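Local coordinates for OxyA protein (Actinoplanes teichomyceticus, PDB 5HH3) that is a haem-dependent cytochrome P450 that probably carries out a phenolic coupling step closing a ring in the peptide precursor of a glycopeptide antibiotic, at residues G51-L56 / A306-T311; D141-F146 / F246-A251. One frame throughout, in Å; residues are numbered along the deposited sequence.

Interaction 1: G51-L56 / A306-T311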
# COMPACT_ATOMS: atom_id res chain seq x y z
N GLY B 51 3.72 -6.16 -18.56
CA GLY B 51 3.03 -6.11 -17.29
C GLY B 51 3.34 -7.29 -16.40
O GLY B 51 3.43 -8.45 -16.85
N ARG B 52 3.55 -6.99 -15.12
CA ARG B 52 3.91 -8.00 -14.16
C ARG B 52 2.68 -8.65 -13.56
O ARG B 52 1.62 -8.05 -13.53
CB ARG B 52 4.75 -7.38 -13.04
CG ARG B 52 6.01 -6.69 -13.56
CD ARG B 52 6.56 -5.77 -12.49
NE ARG B 52 5.86 -4.49 -12.48
CZ ARG B 52 6.04 -3.53 -11.56
NH1 ARG B 52 6.92 -3.67 -10.56
NH2 ARG B 52 5.32 -2.40 -11.63
N THR B 53 2.88 -9.85 -13.04
CA THR B 53 1.86 -10.61 -12.37
C THR B 53 2.24 -10.81 -10.91
O THR B 53 3.40 -11.12 -10.58
CB THR B 53 1.67 -11.97 -13.03
OG1 THR B 53 1.22 -11.77 -14.37
CG2 THR B 53 0.70 -12.86 -12.26
N ALA B 54 1.24 -10.66 -10.05
CA ALA B 54 1.38 -10.98 -8.66
C ALA B 54 0.69 -12.32 -8.43
O ALA B 54 -0.50 -12.50 -8.75
CB ALA B 54 0.77 -9.90 -7.81
N TRP B 55 1.47 -13.28 -7.93
CA TRP B 55 1.04 -14.64 -7.72
C TRP B 55 0.92 -14.95 -6.22
O TRP B 55 1.63 -14.37 -5.39
CB TRP B 55 2.08 -15.61 -8.27
CG TRP B 55 2.44 -15.51 -9.71
CD1 TRP B 55 3.46 -14.79 -10.25
CD2 TRP B 55 1.84 -16.24 -10.79
NE1 TRP B 55 3.51 -14.99 -11.60
CE2 TRP B 55 2.55 -15.90 -11.96
CE3 TRP B 55 0.77 -17.15 -10.88
CZ2 TRP B 55 2.23 -16.43 -13.21
CZ3 TRP B 55 0.46 -17.71 -12.18
CH2 TRP B 55 1.19 -17.34 -13.30
N LEU B 56 0.05 -15.91 -5.92
CA LEU B 56 -0.09 -16.47 -4.58
C LEU B 56 0.26 -17.93 -4.66
O LEU B 56 -0.38 -18.65 -5.42
CB LEU B 56 -1.53 -16.32 -4.09
CG LEU B 56 -1.87 -16.85 -2.70
CD1 LEU B 56 -1.27 -15.95 -1.63
CD2 LEU B 56 -3.38 -16.94 -2.53
N ALA B 306 10.52 -13.05 -14.73
CA ALA B 306 11.32 -12.14 -13.92
C ALA B 306 10.53 -10.82 -13.78
O ALA B 306 10.01 -10.31 -14.76
CB ALA B 306 12.68 -11.91 -14.56
N GLY B 307 10.43 -10.31 -12.55
CA GLY B 307 9.67 -9.08 -12.24
C GLY B 307 8.29 -9.36 -11.67
O GLY B 307 7.74 -8.52 -10.99
N ASP B 308 7.74 -10.54 -11.94
CA ASP B 308 6.56 -11.01 -11.22
C ASP B 308 6.85 -11.18 -9.71
O ASP B 308 8.02 -11.33 -9.28
CB ASP B 308 6.09 -12.37 -11.74
CG ASP B 308 5.48 -12.31 -13.12
OD1 ASP B 308 5.28 -11.22 -13.71
OD2 ASP B 308 5.11 -13.41 -13.58
N THR B 309 5.81 -11.10 -8.91
CA THR B 309 5.97 -11.33 -7.48
C THR B 309 5.22 -12.56 -7.06
O THR B 309 4.24 -12.95 -7.68
CB THR B 309 5.49 -10.12 -6.64
OG1 THR B 309 4.08 -9.98 -6.74
CG2 THR B 309 6.15 -8.85 -7.11
N VAL B 310 5.68 -13.16 -5.97
CA VAL B 310 5.01 -14.31 -5.36
C VAL B 310 4.88 -14.11 -3.84
O VAL B 310 5.88 -13.86 -3.16
CB VAL B 310 5.81 -15.60 -5.59
CG1 VAL B 310 5.12 -16.79 -4.90
CG2 VAL B 310 6.00 -15.85 -7.10
N THR B 311 3.66 -14.26 -3.34
CA THR B 311 3.38 -14.23 -1.92
C THR B 311 3.02 -15.64 -1.52
O THR B 311 2.20 -16.29 -2.21
CB THR B 311 2.19 -13.29 -1.66
OG1 THR B 311 2.51 -11.98 -2.15
CG2 THR B 311 1.83 -13.24 -0.17
O HOH W 1 8.31 -6.11 -9.67
O HOH W 2 2.56 -11.72 -5.12
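G307 meets R52 where two parallel strands of the mixed P450 beta-sheet come together, 53-57 and 309-312; the short axes lie 4.6 Å apart. The aliphatic part of R52 runs past the G307 carbonyl, and a water ties that oxygen to R52 NH1 at the edge of the guanidinium, whose NE is salt-bridged to E46. G307 has a positive phi, a conformation glycine adopts readily. Just before strand 309-312, the D308 carboxylate takes two donors from strand 53-57, both from above its plane. OD1 accepts from T53 N at 2.8 Å, 64° out of that plane, while OD2, lying near the plane of the indole, receives W55 NE1 at 3.0 Å along a nearly straight line (169°); OD2 also accepts from K305 N. The indole can offer its N-H edge because W55 CG stands beside its own backbone N (chi1 -58°), and T53 CG2 lies over one indole face, offset toward the rim. Regular parallel pairing starts at T309: its N donates to T53 O and its O accepts from W55 N, the latter 2.8 Å long. V310 sets CG2 against W55 CB at 4.1 Å on the indole side of the sheet, where I304 also touches both residues. T311 N then donates to W55 O at 2.9 Å. A54, T309, L56 and T311 share the other face, and there one water gives a hydrogen bond to W55 O, joining it to two threonine hydroxyls: T309 OG1 at 2.8 Å and T311 OG1 at 3.0 Å.

Interaction 2: D141-F146 / F246-A251; sequences DFVPRF and FLAAGA
F146 directs its ring across the L247 side chain at about a right angle, and these two have the largest contact areas of their segments, on helix 142-159 and helix 225-256. The short helical segments cross at 118°, with axes 9.0 Å apart. F146 CG is anti to its backbone N (chi1 179°), a setting that carries the ring out to the neighbouring helix. Its CE2 corner reaches L247 CB at 3.8 Å and L247 O at 3.6 Å, the carbonyl oxygen lying at the ring edge near the ring plane. That same oxygen accepts the helical bond from A251 N.

One turn on, the A251 methyl is shared by two phenyl groups: F142 CD2 approaches its CB to 4.0 Å and F146 CD2 to 4.2 Å, both obliquely. V143 adds a smaller contact, its CG2 meeting A248 CB at 3.9 Å, where the backbones come nearest (CA to CA 5.3 Å). The first turn carrying F142 and V143 is N-capped by D141, whose OD1 accepts from V143 N at 3.1 Å and also from L393 N. Beyond the pair, I133 of helix 112-136 and L365 of helix 351-368 touch both phenylalanines, making this a junction of four helices.

No hydrogen bond joins the two segments, so their association rests mainly on apolar contact, with one carbonyl oxygen at a ring edge: the small A248 probably permits the close backbone approach, while the F142 and F146 rings pack round the A251 methyl.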
# COMPACT_ATOMS: atom_id res chain seq x y z
N ASP B 141 -9.43 -10.07 30.40
CA ASP B 141 -8.99 -10.03 29.00
C ASP B 141 -7.58 -10.62 28.83
O ASP B 141 -6.59 -9.98 29.18
CB ASP B 141 -9.04 -8.60 28.46
CG ASP B 141 -8.92 -8.53 26.94
OD1 ASP B 141 -8.53 -9.52 26.26
OD2 ASP B 141 -9.18 -7.44 26.41
N PHE B 142 -7.50 -11.81 28.25
CA PHE B 142 -6.22 -12.50 28.07
C PHE B 142 -5.31 -11.89 26.96
O PHE B 142 -4.15 -12.29 26.85
CB PHE B 142 -6.44 -14.00 27.84
CG PHE B 142 -6.53 -14.80 29.12
CD1 PHE B 142 -7.44 -14.45 30.11
CD2 PHE B 142 -5.70 -15.89 29.35
CE1 PHE B 142 -7.54 -15.18 31.28
CE2 PHE B 142 -5.78 -16.60 30.54
CZ PHE B 142 -6.70 -16.25 31.49
N VAL B 143 -5.80 -10.94 26.16
CA VAL B 143 -4.96 -10.27 25.16
C VAL B 143 -3.89 -9.39 25.85
O VAL B 143 -2.72 -9.66 25.66
CB VAL B 143 -5.80 -9.51 24.10
CG1 VAL B 143 -4.93 -8.61 23.20
CG2 VAL B 143 -6.55 -10.51 23.23
N PRO B 144 -4.29 -8.40 26.68
CA PRO B 144 -3.27 -7.68 27.47
C PRO B 144 -2.66 -8.49 28.62
O PRO B 144 -1.45 -8.43 28.81
CB PRO B 144 -4.02 -6.47 28.01
CG PRO B 144 -5.45 -6.86 27.99
CD PRO B 144 -5.61 -7.77 26.82
N ARG B 145 -3.47 -9.25 29.35
CA ARG B 145 -3.02 -9.85 30.61
C ARG B 145 -2.24 -11.16 30.49
O ARG B 145 -1.51 -11.51 31.40
CB ARG B 145 -4.19 -10.04 31.59
CG ARG B 145 -5.01 -8.79 31.80
CD ARG B 145 -4.13 -7.66 32.28
NE ARG B 145 -4.95 -6.52 32.68
CZ ARG B 145 -4.64 -5.61 33.61
NH1 ARG B 145 -3.52 -5.68 34.33
NH2 ARG B 145 -5.48 -4.63 33.82
N PHE B 146 -2.41 -11.89 29.40
CA PHE B 146 -1.62 -13.09 29.17
C PHE B 146 -0.70 -12.87 27.97
O PHE B 146 0.52 -12.95 28.10
CB PHE B 146 -2.56 -14.29 28.99
CG PHE B 146 -1.86 -15.60 28.73
CD1 PHE B 146 -1.10 -16.21 29.71
CD2 PHE B 146 -2.01 -16.25 27.50
CE1 PHE B 146 -0.48 -17.42 29.49
CE2 PHE B 146 -1.38 -17.47 27.27
CZ PHE B 146 -0.61 -18.05 28.27
N PHE B 246 0.05 -14.89 19.21
CA PHE B 246 0.00 -16.35 19.32
C PHE B 246 -0.55 -16.84 20.67
O PHE B 246 -1.35 -17.76 20.70
CB PHE B 246 1.38 -16.95 19.09
CG PHE B 246 1.36 -18.44 19.01
CD1 PHE B 246 1.46 -19.21 20.16
CD2 PHE B 246 1.22 -19.07 17.78
CE1 PHE B 246 1.42 -20.59 20.08
CE2 PHE B 246 1.16 -20.45 17.70
CZ PHE B 246 1.29 -21.21 18.84
N LEU B 247 -0.07 -16.27 21.77
CA LEU B 247 -0.53 -16.67 23.10
C LEU B 247 -2.02 -16.35 23.30
O LEU B 247 -2.73 -17.14 23.91
CB LEU B 247 0.32 -16.00 24.20
CG LEU B 247 1.76 -16.47 24.35
CD1 LEU B 247 2.48 -15.63 25.40
CD2 LEU B 247 1.84 -17.95 24.69
N ALA B 248 -2.48 -15.23 22.76
CA ALA B 248 -3.92 -14.90 22.80
C ALA B 248 -4.73 -15.92 21.99
O ALA B 248 -5.74 -16.40 22.48
CB ALA B 248 -4.18 -13.48 22.31
N ALA B 249 -4.26 -16.28 20.80
CA ALA B 249 -4.95 -17.30 19.99
C ALA B 249 -4.87 -18.69 20.61
O ALA B 249 -5.82 -19.48 20.51
CB ALA B 249 -4.44 -17.32 18.56
N GLY B 250 -3.74 -18.99 21.27
CA GLY B 250 -3.59 -20.22 22.03
C GLY B 250 -4.56 -20.34 23.19
O GLY B 250 -5.20 -21.39 23.36
N ALA B 251 -4.67 -19.27 23.99
CA ALA B 251 -5.62 -19.24 25.09
C ALA B 251 -7.06 -19.45 24.59
O ALA B 251 -7.86 -20.12 25.26
CB ALA B 251 -5.51 -17.94 25.88

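The two contacts belong to the two structural parts of the P450 fold: interaction 1 joins strands 53-57 and 309-312 of the beta-sheet, interaction 2 joins helices 142-159 and 225-256 of the helical bundle, and no strand or helix is common to both. Their centres lie 36 Å apart on opposite sides of the chain's centre, the nearest atoms being about 19 Å apart. Along the chain, 141-146 and 246-251 are nested within the loop closed by 51-56 and 306-311, and that loop is mostly helical. Interaction 1 lies near the haem-binding residues R291 and H289, whereas interaction 2 lies away from the annotated sites and joins parts of the helical bundle.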